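Local coordinates for protein CghA (Chaetomium globosum, PDB 6KBC) that is an essentially all-beta protein of a two-domain family in the calycin clan and binds the ligand WK1 in a pocket, at residues T167-Q170 and E174-V177; V245-Q248 and V253-V256; A273-D278 and L327-A332; K280-A285 and E337-D342; R344-W349 and H383-T388. One frame throughout, in Å; residues are numbered along the deposited sequence.

Interaction 1. Residues T167-Q170 and E174-V177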
# COMPACT_ATOMS: atom_id res chain seq x y z
N THR A 167 -11.92 -7.98 5.91
CA THR A 167 -11.09 -6.80 5.73
C THR A 167 -11.84 -5.47 5.69
O THR A 167 -11.24 -4.41 5.95
CB THR A 167 -10.28 -6.94 4.43
OG1 THR A 167 -9.32 -5.88 4.34
CG2 THR A 167 -11.21 -6.89 3.21
N LEU A 168 -13.13 -5.49 5.33
CA LEU A 168 -13.72 -4.20 4.95
C LEU A 168 -14.04 -3.39 6.21
O LEU A 168 -14.45 -3.95 7.23
CB LEU A 168 -14.98 -4.42 4.11
CG LEU A 168 -14.70 -5.03 2.71
CD1 LEU A 168 -16.00 -5.43 1.98
CD2 LEU A 168 -13.90 -4.06 1.84
N PRO A 169 -13.84 -2.07 6.17
CA PRO A 169 -14.14 -1.25 7.35
C PRO A 169 -15.64 -1.13 7.55
O PRO A 169 -16.41 -0.97 6.60
CB PRO A 169 -13.51 0.10 7.02
CG PRO A 169 -13.56 0.16 5.53
CD PRO A 169 -13.34 -1.25 5.05
N GLN A 170 -16.04 -1.21 8.81
CA GLN A 170 -17.44 -1.22 9.19
C GLN A 170 -17.92 0.15 9.63
O GLN A 170 -19.09 0.31 9.99
CB GLN A 170 -17.66 -2.24 10.30
CG GLN A 170 -17.29 -3.70 9.97
CD GLN A 170 -17.90 -4.23 8.67
OE1 GLN A 170 -17.29 -4.16 7.60
NE2 GLN A 170 -19.13 -4.73 8.77
N GLU A 174 -12.79 2.68 11.21
CA GLU A 174 -12.08 1.51 10.71
C GLU A 174 -11.44 1.74 9.35
O GLU A 174 -10.52 1.01 8.99
CB GLU A 174 -13.03 0.33 10.67
CG GLU A 174 -13.62 0.01 12.03
CD GLU A 174 -14.18 -1.40 12.11
OE1 GLU A 174 -14.19 -1.99 13.22
OE2 GLU A 174 -14.60 -1.93 11.06
N ALA A 175 -11.88 2.74 8.60
CA ALA A 175 -11.25 3.06 7.33
C ALA A 175 -10.09 4.03 7.48
O ALA A 175 -9.31 4.20 6.53
CB ALA A 175 -12.28 3.67 6.37
N GLU A 176 -9.97 4.66 8.64
CA GLU A 176 -8.97 5.69 8.82
C GLU A 176 -7.58 5.08 8.96
O GLU A 176 -7.42 4.01 9.55
CB GLU A 176 -9.30 6.50 10.07
CG GLU A 176 -10.47 7.46 9.88
CD GLU A 176 -10.66 8.38 11.07
OE1 GLU A 176 -10.41 7.95 12.22
OE2 GLU A 176 -11.04 9.55 10.85
N VAL A 177 -6.59 5.77 8.41
CA VAL A 177 -5.19 5.57 8.77
C VAL A 177 -4.67 6.73 9.61
O VAL A 177 -3.56 6.64 10.16
CB VAL A 177 -4.32 5.38 7.51
CG1 VAL A 177 -4.30 6.65 6.69
CG2 VAL A 177 -2.91 4.89 7.85

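Interaction 2. Residues V245-Q248 and V253-V256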
# COMPACT_ATOMS: atom_id res chain seq x y z
N VAL A 245 3.53 -2.12 4.79
CA VAL A 245 4.01 -3.50 4.89
C VAL A 245 2.99 -4.43 4.26
O VAL A 245 1.79 -4.31 4.54
CB VAL A 245 4.23 -3.96 6.35
CG1 VAL A 245 4.67 -5.41 6.38
CG2 VAL A 245 5.21 -3.10 7.07
N ARG A 246 3.47 -5.39 3.49
CA ARG A 246 2.68 -6.59 3.21
C ARG A 246 3.62 -7.77 3.28
O ARG A 246 4.64 -7.77 2.58
CB ARG A 246 1.99 -6.54 1.85
CG ARG A 246 1.06 -7.75 1.66
CD ARG A 246 0.54 -7.86 0.24
NE ARG A 246 0.03 -6.60 -0.29
CZ ARG A 246 -1.11 -6.03 0.08
NH1 ARG A 246 -1.90 -6.60 0.99
NH2 ARG A 246 -1.48 -4.89 -0.49
N ALA A 247 3.31 -8.75 4.13
CA ALA A 247 4.23 -9.85 4.33
C ALA A 247 3.45 -11.12 4.63
O ALA A 247 2.36 -11.06 5.22
CB ALA A 247 5.21 -9.60 5.48
N GLN A 248 4.04 -12.25 4.28
CA GLN A 248 3.49 -13.56 4.59
C GLN A 248 4.61 -14.43 5.16
O GLN A 248 5.70 -14.47 4.60
CB GLN A 248 2.89 -14.23 3.36
CG GLN A 248 2.36 -15.65 3.66
CD GLN A 248 1.68 -16.30 2.47
OE1 GLN A 248 2.19 -16.26 1.35
NE2 GLN A 248 0.51 -16.87 2.69
N VAL A 253 -0.34 -13.67 7.65
CA VAL A 253 -0.35 -12.62 6.64
C VAL A 253 -0.53 -11.30 7.37
O VAL A 253 -1.44 -11.17 8.20
CB VAL A 253 -1.44 -12.84 5.59
CG1 VAL A 253 -1.61 -11.61 4.72
CG2 VAL A 253 -1.10 -14.06 4.73
N MET A 254 0.32 -10.33 7.07
CA MET A 254 0.27 -9.05 7.76
C MET A 254 0.34 -7.92 6.76
O MET A 254 1.06 -7.99 5.76
CB MET A 254 1.39 -8.90 8.81
CG MET A 254 2.80 -8.73 8.28
SD MET A 254 4.07 -9.53 9.30
CE MET A 254 3.55 -11.26 9.37
N ALA A 255 -0.44 -6.87 7.02
CA ALA A 255 -0.48 -5.72 6.15
C ALA A 255 -0.61 -4.48 7.02
O ALA A 255 -1.33 -4.50 8.01
CB ALA A 255 -1.62 -5.81 5.13
N VAL A 256 0.15 -3.45 6.69
CA VAL A 256 0.31 -2.31 7.59
C VAL A 256 0.35 -1.05 6.76
O VAL A 256 1.00 -0.99 5.72
CB VAL A 256 1.61 -2.40 8.44
CG1 VAL A 256 1.80 -1.11 9.26
CG2 VAL A 256 1.56 -3.60 9.36

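Interaction 3. Residues A273-D278 and L327-A332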
# COMPACT_ATOMS: atom_id res chain seq x y z
N ALA A 273 -3.93 -1.58 10.13
CA ALA A 273 -3.11 -2.77 9.95
C ALA A 273 -3.93 -3.99 10.31
O ALA A 273 -4.94 -3.90 11.03
CB ALA A 273 -1.83 -2.74 10.80
N ALA A 274 -3.45 -5.14 9.87
CA ALA A 274 -4.15 -6.38 10.16
C ALA A 274 -3.16 -7.52 10.16
O ALA A 274 -2.24 -7.56 9.33
CB ALA A 274 -5.26 -6.64 9.13
N LEU A 275 -3.34 -8.44 11.09
CA LEU A 275 -2.62 -9.70 11.09
C LEU A 275 -3.64 -10.83 10.96
O LEU A 275 -4.66 -10.84 11.66
CB LEU A 275 -1.79 -9.89 12.35
CG LEU A 275 -1.04 -11.21 12.44
CD1 LEU A 275 0.08 -11.29 11.40
CD2 LEU A 275 -0.50 -11.39 13.86
N TYR A 276 -3.37 -11.76 10.07
CA TYR A 276 -4.20 -12.93 9.87
C TYR A 276 -3.37 -14.15 10.18
O TYR A 276 -2.16 -14.14 9.99
CB TYR A 276 -4.73 -13.00 8.45
CG TYR A 276 -5.51 -11.79 8.02
CD1 TYR A 276 -4.87 -10.68 7.48
CD2 TYR A 276 -6.91 -11.78 8.11
CE1 TYR A 276 -5.58 -9.58 7.08
CE2 TYR A 276 -7.63 -10.67 7.70
CZ TYR A 276 -6.96 -9.57 7.19
OH TYR A 276 -7.66 -8.47 6.77
N ARG A 277 -4.02 -15.19 10.68
CA ARG A 277 -3.41 -16.50 10.82
C ARG A 277 -4.33 -17.49 10.12
O ARG A 277 -5.49 -17.64 10.51
CB ARG A 277 -3.22 -16.89 12.29
CG ARG A 277 -2.38 -18.15 12.47
CD ARG A 277 -2.31 -18.58 13.93
NE ARG A 277 -1.04 -19.24 14.24
CZ ARG A 277 -0.73 -20.49 13.91
NH1 ARG A 277 -1.60 -21.25 13.25
NH2 ARG A 277 0.45 -20.99 14.24
N ASP A 278 -3.82 -18.13 9.07
CA ASP A 278 -4.62 -19.01 8.21
C ASP A 278 -5.91 -18.34 7.78
O ASP A 278 -6.97 -18.96 7.74
CB ASP A 278 -4.91 -20.34 8.90
CG ASP A 278 -3.67 -21.15 9.11
OD1 ASP A 278 -2.93 -21.36 8.12
OD2 ASP A 278 -3.44 -21.59 10.26
N LEU A 327 7.51 -5.72 13.80
CA LEU A 327 6.07 -5.58 13.93
C LEU A 327 5.60 -6.45 15.07
O LEU A 327 5.74 -7.68 15.02
CB LEU A 327 5.32 -6.01 12.66
CG LEU A 327 5.59 -5.26 11.37
CD1 LEU A 327 4.66 -5.82 10.28
CD2 LEU A 327 5.38 -3.78 11.59
N GLU A 328 5.02 -5.83 16.09
CA GLU A 328 4.46 -6.57 17.21
C GLU A 328 2.96 -6.35 17.20
O GLU A 328 2.50 -5.23 17.45
CB GLU A 328 5.08 -6.11 18.52
CG GLU A 328 4.47 -6.75 19.76
CD GLU A 328 4.80 -5.90 20.96
OE1 GLU A 328 5.73 -6.27 21.69
OE2 GLU A 328 4.15 -4.85 21.14
N PHE A 329 2.20 -7.39 16.89
CA PHE A 329 0.75 -7.30 16.91
C PHE A 329 0.23 -7.77 18.26
O PHE A 329 0.75 -8.72 18.83
CB PHE A 329 0.12 -8.16 15.81
CG PHE A 329 0.25 -7.58 14.44
CD1 PHE A 329 -0.72 -6.73 13.95
CD2 PHE A 329 1.35 -7.88 13.65
CE1 PHE A 329 -0.61 -6.21 12.67
CE2 PHE A 329 1.47 -7.35 12.38
CZ PHE A 329 0.48 -6.51 11.88
N ARG A 330 -0.80 -7.10 18.76
CA ARG A 330 -1.45 -7.53 19.99
C ARG A 330 -2.92 -7.78 19.72
O ARG A 330 -3.55 -7.06 18.94
CB ARG A 330 -1.32 -6.48 21.09
CG ARG A 330 0.10 -6.09 21.35
CD ARG A 330 0.23 -5.37 22.68
NE ARG A 330 1.56 -4.79 22.77
CZ ARG A 330 1.96 -3.97 23.73
NH1 ARG A 330 1.12 -3.63 24.72
NH2 ARG A 330 3.20 -3.48 23.69
N SER A 331 -3.46 -8.79 20.37
CA SER A 331 -4.88 -9.08 20.35
C SER A 331 -5.49 -8.75 21.71
O SER A 331 -4.98 -9.20 22.74
CB SER A 331 -5.14 -10.54 20.02
OG SER A 331 -6.47 -10.88 20.37
N ALA A 332 -6.57 -7.97 21.71
CA ALA A 332 -7.38 -7.79 22.91
C ALA A 332 -8.40 -8.91 23.10
O ALA A 332 -9.31 -8.79 23.94
CB ALA A 332 -8.11 -6.44 22.87

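Interaction 4. Residues K280-A285 and E337-D342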
# COMPACT_ATOMS: atom_id res chain seq x y z
N LYS A 280 -7.79 -16.14 9.19
CA LYS A 280 -8.63 -15.56 10.24
C LYS A 280 -7.93 -14.31 10.78
O LYS A 280 -6.73 -14.35 11.07
CB LYS A 280 -8.82 -16.58 11.35
CG LYS A 280 -9.59 -17.79 10.83
CD LYS A 280 -9.87 -18.81 11.89
CE LYS A 280 -10.53 -19.99 11.23
NZ LYS A 280 -11.87 -19.59 10.72
N ILE A 281 -8.67 -13.22 10.92
CA ILE A 281 -8.06 -12.00 11.44
C ILE A 281 -7.81 -12.18 12.94
O ILE A 281 -8.71 -12.53 13.70
CB ILE A 281 -8.92 -10.76 11.14
CG1 ILE A 281 -8.15 -9.48 11.51
CG2 ILE A 281 -10.31 -10.86 11.78
CD1 ILE A 281 -8.50 -8.30 10.64
N VAL A 282 -6.56 -12.01 13.35
CA VAL A 282 -6.21 -12.22 14.75
C VAL A 282 -5.76 -10.93 15.42
O VAL A 282 -5.73 -10.87 16.66
CB VAL A 282 -5.16 -13.33 14.91
CG1 VAL A 282 -5.74 -14.69 14.42
CG2 VAL A 282 -3.87 -13.00 14.15
N SER A 283 -5.47 -9.89 14.65
CA SER A 283 -5.30 -8.54 15.19
C SER A 283 -5.86 -7.56 14.17
O SER A 283 -5.31 -7.42 13.07
CB SER A 283 -3.82 -8.25 15.50
OG SER A 283 -3.69 -7.00 16.17
N ASN A 284 -6.94 -6.88 14.53
CA ASN A 284 -7.49 -5.79 13.74
C ASN A 284 -6.89 -4.50 14.30
O ASN A 284 -7.48 -3.83 15.15
CB ASN A 284 -9.01 -5.80 13.79
CG ASN A 284 -9.63 -4.69 12.97
OD1 ASN A 284 -8.98 -4.08 12.14
ND2 ASN A 284 -10.91 -4.44 13.20
N ALA A 285 -5.70 -4.16 13.82
CA ALA A 285 -4.84 -3.20 14.51
C ALA A 285 -5.10 -1.80 13.97
O ALA A 285 -4.54 -1.40 12.95
CB ALA A 285 -3.38 -3.60 14.38
N GLU A 337 -3.05 -12.79 22.90
CA GLU A 337 -1.90 -13.21 22.14
C GLU A 337 -1.14 -12.00 21.63
O GLU A 337 -1.72 -10.94 21.36
CB GLU A 337 -2.31 -14.10 20.97
CG GLU A 337 -2.87 -15.45 21.41
CD GLU A 337 -3.81 -16.05 20.39
OE1 GLU A 337 -4.80 -15.37 20.03
OE2 GLU A 337 -3.56 -17.20 19.96
N LYS A 338 0.17 -12.16 21.53
CA LYS A 338 1.05 -11.21 20.87
C LYS A 338 1.86 -11.97 19.84
O LYS A 338 2.32 -13.09 20.09
CB LYS A 338 2.01 -10.52 21.87
CG LYS A 338 1.32 -9.56 22.80
CD LYS A 338 2.26 -8.45 23.36
CE LYS A 338 3.66 -8.96 23.62
NZ LYS A 338 4.57 -7.89 24.18
N TRP A 339 2.02 -11.37 18.67
CA TRP A 339 2.90 -11.90 17.65
C TRP A 339 3.96 -10.85 17.35
O TRP A 339 3.66 -9.66 17.30
CB TRP A 339 2.13 -12.26 16.40
CG TRP A 339 0.99 -13.19 16.63
CD1 TRP A 339 0.98 -14.55 16.46
CD2 TRP A 339 -0.33 -12.84 17.08
NE1 TRP A 339 -0.26 -15.07 16.77
CE2 TRP A 339 -1.09 -14.04 17.14
CE3 TRP A 339 -0.95 -11.63 17.41
CZ2 TRP A 339 -2.43 -14.05 17.53
CZ3 TRP A 339 -2.29 -11.65 17.78
CH2 TRP A 339 -3.00 -12.85 17.85
N SER A 340 5.20 -11.30 17.18
CA SER A 340 6.29 -10.39 16.85
C SER A 340 7.00 -10.92 15.62
O SER A 340 7.31 -12.11 15.53
CB SER A 340 7.29 -10.28 18.01
OG SER A 340 8.14 -9.17 17.78
N PHE A 341 7.22 -10.03 14.65
CA PHE A 341 7.92 -10.39 13.43
C PHE A 341 9.02 -9.39 13.17
O PHE A 341 8.83 -8.18 13.37
CB PHE A 341 6.97 -10.44 12.21
CG PHE A 341 5.80 -11.34 12.41
CD1 PHE A 341 5.90 -12.70 12.11
CD2 PHE A 341 4.61 -10.85 12.92
CE1 PHE A 341 4.81 -13.55 12.28
CE2 PHE A 341 3.53 -11.70 13.11
CZ PHE A 341 3.64 -13.05 12.80
N ASP A 342 10.15 -9.90 12.73
CA ASP A 342 11.22 -9.04 12.25
C ASP A 342 11.19 -9.08 10.74
O ASP A 342 11.18 -10.16 10.13
CB ASP A 342 12.58 -9.50 12.79
CG ASP A 342 12.78 -9.06 14.23
OD1 ASP A 342 11.86 -8.42 14.80
OD2 ASP A 342 13.86 -9.31 14.78

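Interaction 5. Residues R344-W349 and H383-T388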
# COMPACT_ATOMS: atom_id res chain seq x y z
N ARG A 344 13.38 -7.89 7.81
CA ARG A 344 14.72 -7.38 7.60
C ARG A 344 14.94 -7.14 6.12
O ARG A 344 14.57 -7.97 5.28
CB ARG A 344 15.78 -8.32 8.19
CG ARG A 344 15.62 -8.38 9.70
CD ARG A 344 16.59 -9.34 10.37
NE ARG A 344 16.41 -9.28 11.81
CZ ARG A 344 17.01 -8.40 12.60
NH1 ARG A 344 17.84 -7.49 12.09
NH2 ARG A 344 16.78 -8.42 13.91
N HIS A 345 15.54 -5.98 5.81
CA HIS A 345 15.77 -5.56 4.44
C HIS A 345 16.64 -6.57 3.71
O HIS A 345 17.82 -6.74 4.05
CB HIS A 345 16.45 -4.19 4.42
CG HIS A 345 15.63 -3.10 5.03
ND1 HIS A 345 16.19 -1.97 5.58
CD2 HIS A 345 14.29 -2.97 5.18
CE1 HIS A 345 15.24 -1.18 6.04
NE2 HIS A 345 14.07 -1.76 5.80
N HIS A 346 16.07 -7.22 2.70
CA HIS A 346 16.77 -8.22 1.92
C HIS A 346 17.22 -7.70 0.57
O HIS A 346 18.35 -7.98 0.16
CB HIS A 346 15.87 -9.46 1.72
CG HIS A 346 16.52 -10.52 0.91
ND1 HIS A 346 17.47 -11.38 1.42
CD2 HIS A 346 16.39 -10.85 -0.40
CE1 HIS A 346 17.89 -12.19 0.47
NE2 HIS A 346 17.25 -11.90 -0.65
N GLN A 347 16.39 -6.94 -0.11
CA GLN A 347 16.74 -6.40 -1.41
C GLN A 347 16.27 -4.96 -1.47
O GLN A 347 15.11 -4.68 -1.17
CB GLN A 347 16.10 -7.19 -2.57
CG GLN A 347 16.51 -6.64 -3.93
CD GLN A 347 15.85 -7.35 -5.11
OE1 GLN A 347 15.16 -8.36 -4.94
NE2 GLN A 347 16.06 -6.81 -6.30
N ALA A 348 17.17 -4.08 -1.87
CA ALA A 348 16.84 -2.67 -2.08
C ALA A 348 16.02 -2.55 -3.35
O ALA A 348 16.51 -2.82 -4.45
CB ALA A 348 18.10 -1.83 -2.18
N TRP A 349 14.77 -2.13 -3.21
CA TRP A 349 13.84 -2.12 -4.33
C TRP A 349 13.80 -0.75 -5.00
O TRP A 349 14.05 -0.62 -6.20
CB TRP A 349 12.47 -2.52 -3.79
CG TRP A 349 11.39 -2.73 -4.82
CD1 TRP A 349 11.44 -2.45 -6.16
CD2 TRP A 349 10.08 -3.23 -4.56
NE1 TRP A 349 10.23 -2.77 -6.75
CE2 TRP A 349 9.38 -3.24 -5.79
CE3 TRP A 349 9.42 -3.67 -3.41
CZ2 TRP A 349 8.07 -3.68 -5.89
CZ3 TRP A 349 8.11 -4.10 -3.51
CH2 TRP A 349 7.45 -4.10 -4.75
N HIS A 383 8.94 -18.35 8.80
CA HIS A 383 9.83 -17.71 7.86
C HIS A 383 9.06 -17.33 6.62
O HIS A 383 8.25 -18.11 6.11
CB HIS A 383 11.04 -18.61 7.49
CG HIS A 383 12.04 -17.92 6.61
ND1 HIS A 383 11.89 -17.84 5.24
CD2 HIS A 383 13.15 -17.21 6.91
CE1 HIS A 383 12.89 -17.15 4.73
NE2 HIS A 383 13.68 -16.76 5.71
N GLY A 384 9.29 -16.12 6.13
CA GLY A 384 8.58 -15.71 4.95
C GLY A 384 9.18 -14.47 4.35
O GLY A 384 10.33 -14.12 4.62
N TRP A 385 8.37 -13.81 3.54
CA TRP A 385 8.82 -12.74 2.67
C TRP A 385 7.73 -11.68 2.60
O TRP A 385 6.55 -11.95 2.81
CB TRP A 385 9.13 -13.28 1.27
CG TRP A 385 10.25 -14.22 1.34
CD1 TRP A 385 10.20 -15.59 1.46
CD2 TRP A 385 11.62 -13.86 1.37
NE1 TRP A 385 11.47 -16.10 1.53
CE2 TRP A 385 12.36 -15.06 1.48
CE3 TRP A 385 12.30 -12.64 1.30
CZ2 TRP A 385 13.75 -15.07 1.53
CZ3 TRP A 385 13.68 -12.65 1.33
CH2 TRP A 385 14.39 -13.86 1.46
N GLY A 386 8.15 -10.47 2.29
CA GLY A 386 7.19 -9.39 2.18
C GLY A 386 7.84 -8.19 1.55
O GLY A 386 8.96 -8.25 1.05
N MET A 387 7.11 -7.09 1.56
CA MET A 387 7.67 -5.86 1.07
C MET A 387 7.39 -4.78 2.09
O MET A 387 6.41 -4.86 2.85
CB MET A 387 7.08 -5.46 -0.29
CG MET A 387 5.60 -5.31 -0.27
SD MET A 387 4.94 -4.86 -1.89
CE MET A 387 5.32 -6.36 -2.83
N THR A 388 8.26 -3.78 2.14
CA THR A 388 8.00 -2.59 2.94
C THR A 388 8.23 -1.36 2.08
O THR A 388 9.06 -1.36 1.16
CB THR A 388 8.88 -2.49 4.22
OG1 THR A 388 10.26 -2.40 3.86
CG2 THR A 388 8.67 -3.69 5.15

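Interaction 1. Residues T167-Q170 and E174-V177
Glu174 reaches back over the turn to Gln170, accepting the Gln170 backbone N-H on carboxylate oxygen OE2 with an N to OE2 distance of 2.8 Å. The N-H...O angle of 155° makes this a fairly straight bond. The donor meets OE2 on its anti side and lies 25° out of the carboxylate plane. Glu174 gets there with CG beside its own backbone N and an extended chain beyond CG. The same oxygen rests against aliphatic carbon, since OE2 is 3.2 Å from CB of Gln170. Beside this polar link Pro169 makes the apolar half of the contact: its CB lies 3.7 Å from CB of Glu174, and its CG is 3.8 Å from CB of Ala175. The closure belongs to the connection between strands 154-162 and 181-200, where the one-turn helix 172-175 doubles the chain back until the CA atoms of Pro169 and Glu174 are 4.8 Å apart. Ser171 OG is hydrogen-bonded to Glu174 N. Farther out, Asn272 ND2 hydrogen-bonds to the carbonyl oxygens of Glu174 and Glu176, tying this N-terminal family region to strand 269-277 of the C-terminal one. Phe184 and Tyr182 of strand 181-200 pack on Pro169 and Ala175 respectively, and the Ala175 side chain lies about 12 Å from WK1.

Interaction 2. Residues V245-Q248 and V253-V256
Val245 and Val256 adopt the same first torsion, CG1 opposite the backbone N and CG2 opposite the carbonyl carbon, which sets their methyls alike. Their direct pairing across the strands puts both side chains on one face, side by side and pointing the same way, with CB to CB 3.7 Å. Met254 instead turns CG between its backbone N and carbonyl carbon (chi1 71°), then bends again at the next two torsions. This folds the chain against the small neighbour Ala247, whose CB lies 3.8 Å from CG and 4.0 Å from SD of Met254.

The backbones make the antiparallel hairpin of strands 239-249 and 252-261, with the segment axes at 176°. Val245 with Val256 and Ala247 with Met254 are hydrogen-bonded pairs; Arg246 with Ala255 and Gln248 with Val253 are non-hydrogen-bonded ones. The bond from Met254 N to Ala247 O is 2.8 Å and nearly linear at 169°. Between the bonded pairs, CA of Ala255 sits 3.1 Å from Val245 O, a CA-H...O contact.

The sheet's two faces differ in character. Val245, Ala247, Met254 and Val256 give an apolar face, while Arg246, Gln248, Val253 and Ala255 share the other. Arg246 is buried, but its NE forms a salt bridge with Asp52 and its NH2 another with Asp227, so its charge is probably compensated by these carboxylates of the N-terminal region; its side chain is about 8 Å from WK1. Strand 382-392 pairs with strand 239-249 along its outer edge and strand 269-277 with strand 252-261, while Leu327, Phe329 and Phe341 of strands 324-330 and 338-346 pack on the apolar face.

Interaction 3. Residues A273-D278 and L327-A332
Phe329 offers one ring face to Leu275, whose CB stands 3.6 Å above the plane, over the middle of the ring. Measured to the centroid the distance from that CB is 3.7 Å and the line lies 10° off the ring normal, which satisfies a CH-pi contact. CD2 of Leu275 comes down beside the stem of the same ring, 3.8 Å from Phe329 CB. The CE1 corner is approached obliquely by the backbone, with Ala274 C at 3.8 Å, and by CB of Ala273 at 4.1 Å. In Leu275, CG opposite the backbone N (chi1 178°) carries the methyl branches with it, and the second torsion finishes the placing of CD2.

The second flat group belongs to the other face of strand 324-330. The guanidinium of Arg330 meets the carboxylate of Glu328 side-on, with NE 3.1 Å and NH2 3.0 Å from the single oxygen OE2, which lies in the guanidinium plane. Both nitrogens come from the same face of the carboxylate. Arg304 adds a salt bridge to OE2, and Lys338 one to OE1.

The axes of 273-277 and 327-330 cross at 77° and approach to 8.4 Å. These strands are therefore not bonded neighbours; they pack face to face across the interior of the curled C-terminal sheet, with Met254, Phe341 and Trp339 nearby.

No hydrogen bond passes between the segments, so cohesion rests on dispersion and CH-pi contact. Strand alternation points Glu328 and Arg330 to the face away from Phe329; though buried, they meet charged partners there. Glu328 is probably stabilised as a carboxylate by Arg330, Arg304 and Lys338, and Arg330 has a second partner in Asp295.

Interaction 4. Residues K280-A285 and E337-D342
Val282 and Ser283, although consecutive in a strand, both direct CB toward the Trp339 segment, which regular strand alternation would not give. A classic beta bulge permits it: both residues face Leu275 of the adjoining strand, and the backbone at Val282 is far from extended.

Val282 does most of the touching. Its CG2 lies over one face of the indole, 4.0 Å from the centroid of the six-membered ring and 20° off the normal, a CH-pi contact displaced toward the rim. Its CB approaches CH2 of Trp339 at 3.7 Å, and its carbonyl oxygen lies 3.6 Å from that same carbon, so backbone and side chain both border the outer end of the indole. The two side chains cross at about a right angle. With CG beside its backbone N (chi1 -55°), Trp339 extends its indole toward Val282. Its other face is covered within its own segment by CB of Glu337, 3.3 Å above the plane and also toward the rim. The indole is thus held between an aliphatic branch and an aliphatic carbon.

Ser283 contributes less, CB to Trp339 CZ3 being 4.4 Å; its hydroxyl is hydrogen-bonded to the carbonyl oxygen of Arg330. The contact is apolar and without hydrogen bonds between the segments.

Strand 280-285 follows and pairs with strand 269-277, while strand 338-346 pairs with 324-330 and 363-375. Leu275 and Phe329 pack on the indole from strands 269-277 and 324-330, Leu375 from 363-375, and the Tyr252 ring meets it at planes about 65° apart.

Interaction 5. Residues R344-W349 and H383-T388
His346, half of a classic beta bulge in which it and Gln347 both face Val368, turns a ring face to the edge of Trp385 of strand 382-392. The pair is T-shaped, with centroids of the imidazole and the six-membered ring 4.9 Å apart and planes at 78°. CZ3 of Trp385 comes closest, 3.6 Å from CG of His346, and lies toward the rim of the imidazole. Placing CG opposite the backbone N (chi1 179°) swings the imidazole across to that edge.

At Gln347 the chain turns a corner, so strand 348-353 belongs to a different sheet or face and carries Trp349 to the other end of the contact. There Met387 makes a Met-aromatic contact at the indole edge: its SD is 3.6 Å from CZ3 of Trp349 and 83° off the normal of the six-membered ring. The methyl CE follows alongside, 3.7 Å from CH2 of Trp349, and Met387 CB also comes to 3.6 Å from CZ3.

A looser approach brings CD2 of His345 and OG1 of Thr388 to 4.3 Å; NE2 of His345 and OG1 of Thr388 are both hydrogen-bonded to Glu390 OE1. Trp349 packs beyond on Ala61, Thr63 and Ala84 of the N-terminal region, and the Met387 side chain lies about 6 Å from WK1.

In the fold
Interactions 2 to 5 share the C-terminal sheet, whereas interaction 1 is a partly buried turn in the N-terminal family region that touches interactions 3 and 4 by packing alone. Interaction 2 is the one carried by backbone hydrogen bonds, as fits neighbours in a sheet; its two outer edges are hydrogen-bonded to 273-278 and 383-388. Interactions 3 and 4 have centres only about 2 Å apart and alternate along the chain, together filling one aromatic and aliphatic interior. Interaction 5 shares strand 338-346 with interaction 4 but its centre sits about 19 Å away, where an exposed histidine and a ligand-proximal methionine stand in for the largely buried packing of interactions 3 and 4. Interaction 1 alone relies on a carboxylate-to-backbone bond.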